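Local coordinates for protein peptidase M3B, oligoendopeptidase F (Enterococcus faecium, PDB 2QR4) that probably cleaves short peptides, as expected of an oligoendopeptidase F of the M3 family of metallopeptidases, at residues 63-68 and 156-161; 172-175 and 179-182. One frame throughout, in Å; residues are numbered along the deposited sequence. Where two conformers were deposited one is given.

Contact 1: 63-68 and 156-161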
ATOM      1  N   GLN A  63       8.479 -13.391  10.778  0.50 42.74           N
ATOM      2  CA  GLN A  63       8.568 -14.825  11.022  0.50 41.33           C
ATOM      3  C   GLN A  63       7.211 -15.551  11.008  0.50 42.34           C
ATOM      4  O   GLN A  63       7.132 -16.702  10.573  0.50 41.46           O
ATOM      5  CB  GLN A  63       9.368 -15.129  12.294  0.50 44.07           C
ATOM      6  CG  GLN A  63      10.844 -15.468  12.034  0.50 43.00           C
ATOM      7  CD  GLN A  63      11.754 -14.244  12.011  0.50 45.56           C
ATOM      8  OE1 GLN A  63      12.544 -14.034  12.929  0.50 39.29           O
ATOM      9  NE2 GLN A  63      11.648 -13.436  10.959  0.50 43.45           N
ATOM     10  N   ASP A  64       6.150 -14.896  11.470  1.00 44.38           N
ATOM     11  CA  ASP A  64       4.804 -15.469  11.322  1.00 48.05           C
ATOM     12  C   ASP A  64       3.778 -14.358  11.064  1.00 41.98           C
ATOM     13  O   ASP A  64       3.092 -13.909  11.983  1.00 44.23           O
ATOM     14  CB  ASP A  64       4.435 -16.286  12.560  1.00 41.44           C
ATOM     15  CG  ASP A  64       3.117 -17.028  12.412  1.00 51.22           C
ATOM     16  OD1 ASP A  64       2.444 -16.892  11.364  1.00 54.93           O
ATOM     17  OD2 ASP A  64       2.752 -17.756  13.361  1.00 55.42           O
ATOM     18  N   THR A  65       3.678 -13.926   9.809  1.00 38.76           N
ATOM     19  CA  THR A  65       2.882 -12.744   9.460  1.00 45.19           C
ATOM     20  C   THR A  65       1.381 -12.969   9.578  1.00 42.02           C
ATOM     21  O   THR A  65       0.610 -12.017   9.544  1.00 43.41           O
ATOM     22  CB  THR A  65       3.205 -12.211   8.049  1.00 46.23           C
ATOM     23  OG1 THR A  65       4.588 -12.420   7.755  1.00 48.00           O
ATOM     24  CG2 THR A  65       2.915 -10.713   7.980  1.00 55.94           C
ATOM     25  N   GLY A  66       0.973 -14.225   9.713  1.00 43.12           N
ATOM     26  CA  GLY A  66      -0.432 -14.546   9.896  1.00 34.46           C
ATOM     27  C   GLY A  66      -0.852 -14.560  11.358  1.00 41.20           C
ATOM     28  O   GLY A  66      -2.022 -14.786  11.669  1.00 40.05           O
ATOM     29  N   ASN A  67       0.096 -14.311  12.257  1.00 39.27           N
ATOM     30  CA  ASN A  67      -0.164 -14.373  13.696  1.00 30.46           C
ATOM     31  C   ASN A  67      -0.684 -13.040  14.266  1.00 37.20           C
ATOM     32  O   ASN A  67       0.045 -12.044  14.303  1.00 42.66           O
ATOM     33  CB  ASN A  67       1.101 -14.835  14.425  1.00 32.85           C
ATOM     34  CG  ASN A  67       0.923 -14.902  15.936  1.00 38.15           C
ATOM     35  OD1 ASN A  67       0.579 -13.915  16.578  1.00 40.79           O
ATOM     36  ND2 ASN A  67       1.180 -16.066  16.508  1.00 41.67           N
ATOM     37  N   THR A  68      -1.940 -13.042  14.718  1.00 35.87           N
ATOM     38  CA  THR A  68      -2.611 -11.845  15.230  1.00 34.33           C
ATOM     39  C   THR A  68      -1.775 -11.093  16.253  1.00 38.23           C
ATOM     40  O   THR A  68      -1.589  -9.883  16.139  1.00 39.91           O
ATOM     41  CB  THR A  68      -3.994 -12.170  15.848  1.00 34.85           C
ATOM     42  OG1 THR A  68      -4.872 -12.639  14.823  1.00 27.84           O
ATOM     43  CG2 THR A  68      -4.610 -10.927  16.476  1.00 27.17           C
ATOM     44  N   LEU A 156       0.375 -10.635   2.120  1.00 37.77           N
ATOM     45  CA  LEU A 156      -0.139 -11.368   0.984  1.00 37.90           C
ATOM     46  C   LEU A 156       0.800 -12.535   0.625  1.00 41.39           C
ATOM     47  O   LEU A 156       0.346 -13.663   0.418  1.00 52.66           O
ATOM     48  CB  LEU A 156      -0.308 -10.415  -0.200  1.00 33.61           C
ATOM     49  CG  LEU A 156      -0.698 -11.014  -1.547  1.00 41.84           C
ATOM     50  CD1 LEU A 156      -2.035 -11.776  -1.461  1.00 37.64           C
ATOM     51  CD2 LEU A 156      -0.782  -9.896  -2.554  1.00 39.88           C
ATOM     52  N   ASN A 157       2.104 -12.269   0.566  1.00 40.07           N
ATOM     53  CA  ASN A 157       3.070 -13.280   0.124  1.00 42.95           C
ATOM     54  C   ASN A 157       3.220 -14.410   1.133  1.00 42.90           C
ATOM     55  O   ASN A 157       3.289 -15.575   0.763  1.00 44.11           O
ATOM     56  CB  ASN A 157       4.448 -12.659  -0.157  1.00 45.46           C
ATOM     57  CG  ASN A 157       5.348 -13.578  -0.990  1.00 48.50           C
ATOM     58  OD1 ASN A 157       6.536 -13.751  -0.701  1.00 52.01           O
ATOM     59  ND2 ASN A 157       4.784 -14.163  -2.028  1.00 38.10           N
ATOM     60  N   ASN A 158       3.241 -14.070   2.414  1.00 42.15           N
ATOM     61  CA  ASN A 158       3.523 -15.076   3.431  1.00 46.96           C
ATOM     62  C   ASN A 158       2.336 -15.604   4.188  1.00 42.62           C
ATOM     63  O   ASN A 158       2.424 -16.664   4.782  1.00 52.12           O
ATOM     64  CB  ASN A 158       4.571 -14.569   4.423  1.00 48.30           C
ATOM     65  CG  ASN A 158       5.856 -14.163   3.735  1.00 62.02           C
ATOM     66  OD1 ASN A 158       6.499 -14.975   3.065  1.00 70.37           O
ATOM     67  ND2 ASN A 158       6.229 -12.901   3.882  1.00 59.47           N
ATOM     68  N   ALA A 159       1.223 -14.883   4.195  1.00 49.98           N
ATOM     69  CA  ALA A 159       0.102 -15.343   5.010  1.00 44.07           C
ATOM     70  C   ALA A 159      -1.126 -15.783   4.195  1.00 53.51           C
ATOM     71  O   ALA A 159      -1.745 -16.801   4.515  1.00 52.42           O
ATOM     72  CB  ALA A 159      -0.273 -14.280   6.023  1.00 46.45           C
ATOM     73  N   ASP A 160      -1.470 -15.026   3.148  1.00 47.89           N
ATOM     74  CA  ASP A 160      -2.711 -15.283   2.385  1.00 44.49           C
ATOM     75  C   ASP A 160      -2.588 -16.178   1.131  1.00 41.71           C
ATOM     76  O   ASP A 160      -3.462 -17.005   0.892  1.00 41.31           O
ATOM     77  CB  ASP A 160      -3.455 -13.978   2.047  1.00 44.24           C
ATOM     78  CG  ASP A 160      -3.957 -13.227   3.296  1.00 58.04           C
ATOM     79  OD1 ASP A 160      -3.907 -13.777   4.423  1.00 51.30           O
ATOM     80  OD2 ASP A 160      -4.405 -12.070   3.139  1.00 52.45           O
ATOM     81  N   LEU A 161      -1.539 -16.027   0.328  1.00 40.73           N
ATOM     82  CA  LEU A 161      -1.394 -16.902  -0.850  1.00 45.79           C
ATOM     83  C   LEU A 161      -1.395 -18.385  -0.473  1.00 42.74           C
ATOM     84  O   LEU A 161      -0.724 -18.784   0.471  1.00 45.40           O
ATOM     85  CB  LEU A 161      -0.102 -16.601  -1.610  1.00 46.63           C
ATOM     86  CG  LEU A 161       0.005 -15.270  -2.352  1.00 43.87           C
ATOM     87  CD1 LEU A 161       1.236 -15.260  -3.222  1.00 37.57           C
ATOM     88  CD2 LEU A 161      -1.202 -15.037  -3.182  1.00 37.23           C
TER
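The hydroxyl OG1 of Thr65 donates a hydrogen bond to the backbone oxygen of Asn61, one turn back in helix 33-63, and OG1 also lies 4.0 Å from the aliphatic CB of Asn158. A chi1 of -34°, well away from a staggered value, keeps OG1 beside the backbone N with CG2 on the far side, and this places the hydroxyl within range of that carbonyl. The two side chains meet at a slant, and the Asn158 amide makes no hydrogen bond to Thr65; its ND2 is weakly bonded to Ala154 O within its own helix.

One residue further along each segment, the methyl of Ala159 packs on the backbone of Gly66, with CB 3.9 Å from Gly66 CA and equally near Gly66 N. The CA atoms of Gly66 and Ala159 lie 5.0 Å apart, so a small residue on each side brings the chains close. About 120 Å² is buried in all, two thirds of it on Thr65 and Ala159, and contact across the segments is by van der Waals forces alone.

Local bonds shape each partner. A type I turn closes between Asn67 N and Asp64 O at 3.0 Å, and Asn67 then N-caps helix 68-87 through OD1 on Tyr70 N. In 156-161 a wider pi-type turn joins Leu161 N to Leu156 O, also 3.0 Å, where helix 143-160 ends.

Just past Ala159, Asp160 is bonded through its carboxylate to Asn209 and Thr210 of the second subunit, so the helix end also belongs to the dimer contact. The arrangement is a turn between consecutive helices, 33-63 and 68-87, packed on the C-terminus of helix 143-160 in the Oligopeptidase F family region; there Leu156 packs on helix 208-228, and Leu161 reaches both that helix and helix 190-206.

Contact 2: 172-175 and 179-182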
ATOM      1  N   GLU A 172       3.013 -39.229  -4.314  1.00 54.06           N
ATOM      2  CA  GLU A 172       2.017 -38.774  -3.350  1.00 54.22           C
ATOM      3  C   GLU A 172       1.655 -37.276  -3.499  1.00 49.64           C
ATOM      4  O   GLU A 172       2.472 -36.450  -3.933  1.00 43.18           O
ATOM      5  CB  GLU A 172       2.486 -39.099  -1.921  1.00 58.09           C
ATOM      6  CG  GLU A 172       3.358 -38.028  -1.234  1.00 57.28           C
ATOM      7  CD  GLU A 172       4.691 -37.759  -1.933  1.00 65.19           C
ATOM      8  OE1 GLU A 172       4.965 -38.363  -2.993  1.00 66.57           O
ATOM      9  OE2 GLU A 172       5.470 -36.929  -1.414  1.00 62.46           O
ATOM     10  N   ILE A 173       0.422 -36.943  -3.137  1.00 42.55           N
ATOM     11  CA  ILE A 173      -0.052 -35.559  -3.146  1.00 39.64           C
ATOM     12  C   ILE A 173       0.829 -34.704  -2.260  1.00 44.46           C
ATOM     13  O   ILE A 173       1.000 -35.013  -1.084  1.00 53.97           O
ATOM     14  CB  ILE A 173      -1.474 -35.467  -2.593  1.00 40.67           C
ATOM     15  CG1 ILE A 173      -2.442 -36.263  -3.470  1.00 44.62           C
ATOM     16  CG2 ILE A 173      -1.917 -34.019  -2.482  1.00 42.54           C
ATOM     17  CD1 ILE A 173      -3.788 -36.485  -2.830  1.00 48.96           C
ATOM     18  N   VAL A 174       1.402 -33.642  -2.823  1.00 45.41           N
ATOM     19  CA  VAL A 174       2.200 -32.697  -2.032  1.00 47.76           C
ATOM     20  C   VAL A 174       1.649 -31.284  -2.136  1.00 47.12           C
ATOM     21  O   VAL A 174       1.374 -30.796  -3.225  1.00 51.54           O
ATOM     22  CB  VAL A 174       3.690 -32.679  -2.465  1.00 55.00           C
ATOM     23  CG1 VAL A 174       4.461 -31.610  -1.706  1.00 48.14           C
ATOM     24  CG2 VAL A 174       4.326 -34.038  -2.241  1.00 63.04           C
ATOM     25  N   GLN A 175       1.499 -30.632  -0.990  1.00 52.70           N
ATOM     26  CA  GLN A 175       1.075 -29.246  -0.933  1.00 52.01           C
ATOM     27  C   GLN A 175       2.262 -28.319  -1.162  1.00 53.81           C
ATOM     28  O   GLN A 175       3.221 -28.335  -0.395  1.00 65.55           O
ATOM     29  CB  GLN A 175       0.463 -28.952   0.438  1.00 48.27           C
ATOM     30  CG  GLN A 175       0.183 -27.484   0.691  1.00 52.37           C
ATOM     31  CD  GLN A 175      -1.084 -27.020   0.010  1.00 54.55           C
ATOM     32  OE1 GLN A 175      -2.189 -27.342   0.443  1.00 61.00           O
ATOM     33  NE2 GLN A 175      -0.932 -26.260  -1.069  1.00 61.36           N
ATOM     34  N   GLY A 179       7.915 -23.073   2.236  1.00 40.73           N
ATOM     35  CA  GLY A 179       8.798 -23.970   2.974  1.00 41.98           C
ATOM     36  C   GLY A 179       9.322 -25.147   2.164  1.00 55.48           C
ATOM     37  O   GLY A 179      10.443 -25.599   2.359  1.00 56.12           O
ATOM     38  N   VAL A 180       8.513 -25.639   1.237  1.00 62.14           N
ATOM     39  CA  VAL A 180       8.815 -26.879   0.533  1.00 45.43           C
ATOM     40  C   VAL A 180       9.350 -26.636  -0.885  1.00 48.27           C
ATOM     41  O   VAL A 180       9.990 -27.508  -1.458  1.00 49.52           O
ATOM     42  CB  VAL A 180       7.549 -27.764   0.492  1.00 50.61           C
ATOM     43  CG1 VAL A 180       7.376 -28.403  -0.841  1.00 54.03           C
ATOM     44  CG2 VAL A 180       7.567 -28.806   1.613  1.00 49.81           C
ATOM     45  N   TYR A 181       9.112 -25.445  -1.436  1.00 41.05           N
ATOM     46  CA  TYR A 181       9.418 -25.176  -2.846  1.00 48.93           C
ATOM     47  C   TYR A 181      10.879 -25.405  -3.236  1.00 48.29           C
ATOM     48  O   TYR A 181      11.172 -26.142  -4.181  1.00 56.12           O
ATOM     49  CB  TYR A 181       8.981 -23.764  -3.246  1.00 38.54           C
ATOM     50  CG  TYR A 181       9.308 -23.399  -4.674  1.00 47.97           C
ATOM     51  CD1 TYR A 181       8.567 -23.911  -5.744  1.00 45.21           C
ATOM     52  CD2 TYR A 181      10.368 -22.545  -4.961  1.00 48.53           C
ATOM     53  CE1 TYR A 181       8.886 -23.574  -7.065  1.00 40.80           C
ATOM     54  CE2 TYR A 181      10.689 -22.207  -6.259  1.00 41.29           C
ATOM     55  CZ  TYR A 181       9.951 -22.717  -7.310  1.00 47.11           C
ATOM     56  OH  TYR A 181      10.294 -22.349  -8.600  1.00 44.70           O
ATOM     57  N   GLY A 182      11.790 -24.764  -2.520  1.00 45.30           N
ATOM     58  CA  GLY A 182      13.224 -24.961  -2.749  1.00 46.91           C
ATOM     59  C   GLY A 182      13.685 -26.408  -2.770  1.00 35.02           C
ATOM     60  O   GLY A 182      14.526 -26.779  -3.576  1.00 50.14           O
TER
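Val174 and Val180 meet through one methyl each, the CG1 atoms lying 4.4 Å apart, and this is the one apolar side-chain contact between strand 173-175 and the start of helix 178-185. Val174 holds CG1 anti to its backbone N (chi1 175°), which directs that branch at the helix, whereas its CG2 is 6.6 Å from Val180 CG1. The same CG1 of Val180 also lies 4.2 Å from Gln175 O, so a single methyl faces both the valine branch and the carbonyl of the next residue. Chi1 of Val180, 138°, falls between staggered positions, a rotation that at this resolution deserves caution.

Away from this point the contact is loose. Even the nearest pair of CA atoms, Gln175 and Val180, is 8.2 Å apart, and the buried surface totals 68 Å², half of it on Val180. The Gln175 side chain comes no closer than 7.1 Å to 179-182, its contribution being made by its backbone; its NE2 makes a weak bond to Phe163 O. None of the three touching residues is fully buried, and the contact sits on the surface.

Each partner also has other neighbours. Val174 is paired through its backbone with Ile166, in the two-stranded antiparallel sheet of 165-167 and 173-175. Tyr181, next to Val180, sends its ring away from the strand to pack on Phe197, Leu200 and Tyr201 of helix 190-206.

Chemically, then, the contact is dispersion between methyl groups and a methyl set against a carbonyl oxygen, with neither charge nor hydrogen bonding across the segments to fix direction. With just three residues linking strand to helix, such a non-directional contact is consistent with their relative orientation being set more by the sheet pairing and the packing of Tyr181.

The two contacts follow one another along the chain, contact 1 closing at residue 161 before contact 2 opens at 172, with strand 165-167 between them. Their centres are 18 Å apart, their nearest atoms about 8 Å, and they do not touch. Helix 190-206 is common ground: Leu161 of contact 1 and Tyr181 of contact 2 both pack on it. A further tie is the hydrogen bond between Asn157 O and His178, a residue lying between the segments of contact 2. Contact 1 borders the second subunit, whereas no other chain of the assembly touches contact 2; one continuous region thus appears to run from the subunit interface to the surface hairpin.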